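Local structure of tryptophan decarboxylase 1 (Oryza sativa subsp. japonica, 6KHO) at residues 267-272 against 296-301; 424-429 against 437-442. The protein catalyses the pyridoxal 5'-phosphate-dependent decarboxylation of L-tryptophan to tryptamine and of 5-hydroxy-L-tryptophan to serotonin, working as a homodimer. One frame throughout, in Å; residues are numbered along the deposited sequence.

Contact 1 of 2, residues 267-272 against 296-301; sequences CATVGT and HVDAAY. With PLP (pyridoxal-5'-phosphate), chain C.
T269 and D298 stand side by side on two neighbouring parallel strands, their side chains on the same face of the sheet as C267 and H296, and a water joins them. That water donates to D298 OD2 at 2.7 Å and is also hydrogen-bonded to T269 OG1. The same oxygen, D298 OD2, lies 2.7 Å from N1 of the cofactor, while C267 SG packs against D298 CB. With CG anti to the backbone N (chi1 174°), the carboxylate is carried forward to the pyridine nitrogen. Its other oxygen, D298 OD1, takes the backbone N of A300 at 3.1 Å, on its anti side and 34° out of plane, closing an Asx turn that sets A300 CB 3.5 Å from C2 of the cofactor ring. T175 and M179 of helix 175-194 touch the D298 side chain. Behind this first shell, D298 N donates to A268 O at 2.7 Å and V270 N to D298 O at 2.9 Å, pinning the aspartate's backbone to the neighbouring strand. On the face that carries A268 and V297, V297 CG1 is met by V270 CG2 from the loop beyond the strand. Replacing D298 by an alanine would probably leave the cofactor's N1 without its carboxylate partner and A300 N without the acceptor that closes the turn. A carboxylate so close to N1 is consistent with the family's use of aspartate to favour a protonated, electron-withdrawing pyridine ring.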
# COMPACT_ATOMS: atom_id res chain seq x y z
N CYS A 267 14.32 -17.66 2.47
CA CYS A 267 12.89 -17.65 2.18
C CYS A 267 12.43 -19.05 1.79
O CYS A 267 12.93 -19.61 0.81
CB CYS A 267 12.54 -16.66 1.07
SG CYS A 267 10.72 -16.43 0.85
N ALA A 268 11.51 -19.62 2.55
CA ALA A 268 10.85 -20.87 2.20
C ALA A 268 9.43 -20.56 1.73
O ALA A 268 8.76 -19.70 2.31
CB ALA A 268 10.79 -21.82 3.39
N THR A 269 8.98 -21.23 0.67
CA THR A 269 7.66 -20.98 0.11
C THR A 269 6.77 -22.20 0.28
O THR A 269 7.16 -23.32 -0.09
CB THR A 269 7.74 -20.60 -1.38
OG1 THR A 269 8.53 -19.41 -1.52
CG2 THR A 269 6.32 -20.32 -1.95
N VAL A 270 5.57 -21.99 0.81
CA VAL A 270 4.53 -23.01 0.86
C VAL A 270 3.49 -22.62 -0.20
O VAL A 270 2.68 -21.71 0.01
CB VAL A 270 3.90 -23.13 2.25
CG1 VAL A 270 2.76 -24.15 2.23
CG2 VAL A 270 4.96 -23.53 3.26
N GLY A 271 3.52 -23.32 -1.34
CA GLY A 271 2.61 -23.01 -2.43
C GLY A 271 3.22 -22.07 -3.46
O GLY A 271 2.77 -20.93 -3.62
N THR A 272 4.23 -22.53 -4.19
CA THR A 272 4.91 -21.65 -5.12
C THR A 272 3.97 -21.23 -6.25
O THR A 272 3.00 -21.91 -6.58
CB THR A 272 6.14 -22.33 -5.74
OG1 THR A 272 5.71 -23.48 -6.48
CG2 THR A 272 7.16 -22.74 -4.67
N HIS A 296 12.05 -16.77 6.76
CA HIS A 296 10.70 -16.31 6.47
C HIS A 296 9.98 -17.34 5.60
O HIS A 296 10.57 -17.90 4.67
CB HIS A 296 10.73 -14.96 5.75
CG HIS A 296 9.37 -14.45 5.40
ND1 HIS A 296 8.55 -13.84 6.32
CD2 HIS A 296 8.67 -14.49 4.24
CE1 HIS A 296 7.41 -13.50 5.74
NE2 HIS A 296 7.46 -13.89 4.47
N VAL A 297 8.72 -17.62 5.94
CA VAL A 297 7.86 -18.50 5.14
C VAL A 297 6.90 -17.63 4.33
O VAL A 297 6.11 -16.86 4.89
CB VAL A 297 7.10 -19.49 6.03
CG1 VAL A 297 6.09 -20.29 5.19
CG2 VAL A 297 8.08 -20.42 6.76
N ASP A 298 6.96 -17.76 3.00
CA ASP A 298 6.02 -17.11 2.08
C ASP A 298 4.91 -18.10 1.76
O ASP A 298 5.15 -19.08 1.04
CB ASP A 298 6.72 -16.66 0.80
CG ASP A 298 5.74 -16.09 -0.26
OD1 ASP A 298 4.56 -15.82 0.05
OD2 ASP A 298 6.17 -15.91 -1.42
N ALA A 299 3.72 -17.87 2.32
CA ALA A 299 2.56 -18.71 2.05
C ALA A 299 1.42 -17.87 1.49
O ALA A 299 0.26 -18.04 1.86
CB ALA A 299 2.10 -19.45 3.30
N ALA A 300 1.75 -16.97 0.56
CA ALA A 300 0.83 -15.94 0.10
C ALA A 300 -0.51 -16.52 -0.34
O ALA A 300 -1.57 -15.98 -0.00
CB ALA A 300 1.47 -15.16 -1.05
N TYR A 301 -0.47 -17.60 -1.11
CA TYR A 301 -1.67 -18.25 -1.62
C TYR A 301 -2.14 -19.39 -0.72
O TYR A 301 -3.25 -19.37 -0.20
CB TYR A 301 -1.39 -18.78 -3.04
CG TYR A 301 -2.40 -19.79 -3.55
CD1 TYR A 301 -3.68 -19.40 -3.95
CD2 TYR A 301 -2.06 -21.13 -3.67
CE1 TYR A 301 -4.60 -20.33 -4.43
CE2 TYR A 301 -2.96 -22.06 -4.14
CZ TYR A 301 -4.22 -21.66 -4.53
OH TYR A 301 -5.10 -22.60 -5.00
N1 PLP C . 4.47 -14.98 -3.37
C2 PLP C . 3.56 -15.97 -3.70
C2A PLP C . 3.80 -17.40 -3.36
C3 PLP C . 2.39 -15.63 -4.38
O3 PLP C . 1.49 -16.61 -4.70
C4 PLP C . 2.13 -14.31 -4.70
C4A PLP C . 0.74 -13.89 -5.07
C5 PLP C . 3.05 -13.32 -4.37
C6 PLP C . 4.22 -13.66 -3.71
C5A PLP C . 2.72 -11.89 -4.77
O4P PLP C . 3.54 -10.93 -4.15
P PLP C . 3.03 -9.40 -3.95
O1P PLP C . 2.48 -8.85 -5.24
O2P PLP C . 4.21 -8.60 -3.47
O3P PLP C . 1.91 -9.32 -2.93
O HOH W 1 7.53 -17.34 -3.26
O HOH W 2 1.43 -19.71 -1.48

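Contact 2 of 2, residues 424-429 against 437-442; sequences RFEVVV and CFRIRA
E426 and R439, a hydrogen-bonded pair across two antiparallel strands, both place CG between the backbone N and the carbonyl carbon (chi1 68° in the arginine), and with the register setting them on one face the two side chains run alongside each other. The glutamate then runs out extended, whereas the arginine bends at chi3 and brings NE to E426 OE2 at 3.0 Å. This salt bridge is almost straight, 177° at the hydrogen, and lies in the guanidinium plane, although it meets the carboxylate on its anti side with the two planes 45° apart. R441 adds a long salt bridge, NH1 to E426 OE1 at 3.6 Å, and spreads one guanidinium face over the glutamate's CB. E451 and D455 of helix 451-468 hold the other end of R439, which is likely to offset the clustering of arginines here. F425 turns away from the partner strand, yet its CD1 comes to the edge of the F438 ring, 4.1 Å from CD2, and F425 CE1 reaches I440 CG1 at 3.6 Å. Paired bonds between E426 and R439, E426 N to R439 O and R439 N to E426 O, each 3.0 Å long, fix the register, which V428 N to C437 O continues. Here is a beta hairpin at the edge of the four-stranded antiparallel sheet: R439 and I440 reach helix 451-468, F425 and F438 pack on V419 of helix 386-420, and F425 also on helix 495-513.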
# COMPACT_ATOMS: atom_id res chain seq x y z
N ARG A 424 -4.07 -37.83 -24.31
CA ARG A 424 -3.34 -36.76 -24.99
C ARG A 424 -2.68 -35.81 -24.00
O ARG A 424 -1.79 -35.04 -24.40
CB ARG A 424 -4.27 -35.97 -25.90
CG ARG A 424 -4.75 -36.68 -27.15
CD ARG A 424 -5.79 -35.83 -27.84
NE ARG A 424 -7.04 -35.80 -27.08
CZ ARG A 424 -8.04 -34.97 -27.34
NH1 ARG A 424 -7.93 -34.11 -28.34
NH2 ARG A 424 -9.15 -35.00 -26.61
N PHE A 425 -3.10 -35.84 -22.74
CA PHE A 425 -2.67 -34.86 -21.75
C PHE A 425 -1.94 -35.56 -20.61
O PHE A 425 -2.15 -36.74 -20.34
CB PHE A 425 -3.87 -34.08 -21.20
CG PHE A 425 -4.59 -33.27 -22.25
CD1 PHE A 425 -4.17 -31.99 -22.56
CD2 PHE A 425 -5.69 -33.80 -22.92
CE1 PHE A 425 -4.83 -31.24 -23.52
CE2 PHE A 425 -6.35 -33.06 -23.88
CZ PHE A 425 -5.92 -31.78 -24.19
N GLU A 426 -1.09 -34.80 -19.92
CA GLU A 426 -0.44 -35.26 -18.71
C GLU A 426 -0.54 -34.18 -17.63
O GLU A 426 -0.50 -32.99 -17.93
CB GLU A 426 1.03 -35.63 -18.94
CG GLU A 426 1.87 -34.55 -19.59
CD GLU A 426 3.34 -34.96 -19.71
OE1 GLU A 426 3.76 -35.85 -18.95
OE2 GLU A 426 4.06 -34.39 -20.57
N VAL A 427 -0.70 -34.62 -16.39
CA VAL A 427 -0.61 -33.74 -15.23
C VAL A 427 0.85 -33.69 -14.82
O VAL A 427 1.44 -34.72 -14.48
CB VAL A 427 -1.50 -34.22 -14.08
CG1 VAL A 427 -1.23 -33.41 -12.81
CG2 VAL A 427 -2.98 -34.12 -14.46
N VAL A 428 1.44 -32.49 -14.84
CA VAL A 428 2.89 -32.37 -14.79
C VAL A 428 3.43 -32.58 -13.37
O VAL A 428 4.48 -33.20 -13.19
CB VAL A 428 3.31 -31.01 -15.37
CG1 VAL A 428 4.75 -30.70 -15.03
CG2 VAL A 428 3.11 -31.03 -16.88
N VAL A 429 2.76 -32.07 -12.35
CA VAL A 429 3.19 -32.26 -10.96
C VAL A 429 1.98 -32.68 -10.13
O VAL A 429 0.84 -32.49 -10.56
CB VAL A 429 3.85 -30.99 -10.37
CG1 VAL A 429 5.10 -30.59 -11.16
CG2 VAL A 429 2.83 -29.83 -10.30
N CYS A 437 -1.49 -28.24 -12.93
CA CYS A 437 -0.56 -28.00 -14.03
C CYS A 437 -0.66 -29.18 -15.00
O CYS A 437 -0.54 -30.33 -14.59
CB CYS A 437 0.88 -27.84 -13.52
SG CYS A 437 1.23 -26.31 -12.57
N PHE A 438 -0.88 -28.87 -16.28
CA PHE A 438 -1.14 -29.91 -17.27
C PHE A 438 -0.59 -29.44 -18.61
O PHE A 438 -0.32 -28.26 -18.81
CB PHE A 438 -2.63 -30.24 -17.38
CG PHE A 438 -3.44 -29.19 -18.11
CD1 PHE A 438 -3.68 -27.95 -17.54
CD2 PHE A 438 -3.95 -29.45 -19.37
CE1 PHE A 438 -4.41 -26.99 -18.22
CE2 PHE A 438 -4.69 -28.50 -20.05
CZ PHE A 438 -4.92 -27.26 -19.48
N ARG A 439 -0.42 -30.40 -19.52
CA ARG A 439 0.01 -30.04 -20.87
C ARG A 439 -0.34 -31.15 -21.85
O ARG A 439 -0.65 -32.28 -21.46
CB ARG A 439 1.51 -29.73 -20.92
CG ARG A 439 2.43 -30.92 -20.70
CD ARG A 439 3.84 -30.54 -21.13
NE ARG A 439 4.54 -31.65 -21.77
CZ ARG A 439 5.33 -31.52 -22.83
NH1 ARG A 439 5.53 -30.33 -23.38
NH2 ARG A 439 5.92 -32.59 -23.35
N ILE A 440 -0.33 -30.78 -23.13
CA ILE A 440 -0.43 -31.76 -24.21
C ILE A 440 0.84 -32.60 -24.21
O ILE A 440 1.94 -32.08 -24.39
CB ILE A 440 -0.64 -31.06 -25.56
CG1 ILE A 440 -2.07 -30.51 -25.66
CG2 ILE A 440 -0.33 -32.01 -26.71
CD1 ILE A 440 -2.24 -29.47 -26.76
N ARG A 441 0.67 -33.91 -23.99
CA ARG A 441 1.76 -34.88 -23.98
C ARG A 441 2.47 -34.91 -25.34
O ARG A 441 1.90 -34.58 -26.38
CB ARG A 441 1.22 -36.27 -23.66
CG ARG A 441 2.04 -37.06 -22.67
CD ARG A 441 1.75 -38.56 -22.79
NE ARG A 441 0.64 -38.99 -21.93
CZ ARG A 441 0.69 -39.07 -20.60
NH1 ARG A 441 1.81 -38.74 -19.94
NH2 ARG A 441 -0.37 -39.48 -19.92
N ALA A 442 3.73 -35.34 -25.31
CA ALA A 442 4.43 -35.67 -26.55
C ALA A 442 4.04 -37.07 -27.00
O ALA A 442 3.93 -38.00 -26.18
CB ALA A 442 5.94 -35.57 -26.37
O HOH W 3 -0.82 -30.11 -11.22

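How the contacts relate
Contact 1 closes before contact 2 opens along the chain, and their centres lie 25 Å apart, with nearest atoms about 8 Å apart and no touch between them. They belong to different sheets: 267-272 and 296-301 sit on adjacent parallel strands at the middle of the seven-stranded mixed sheet, joined through helix 281-289 as a beta-alpha-beta unit, while 424-429 and 437-442 form a hairpin in the later antiparallel sheet, reached after the long helix 386-420. The hydroxyl of Y301 links the two regions by a hydrogen bond with A434 N, in the connection of that hairpin. Of the two, contact 1 holds cofactor-pocket residues, whereas contact 2 builds the C-terminal sheet beside it.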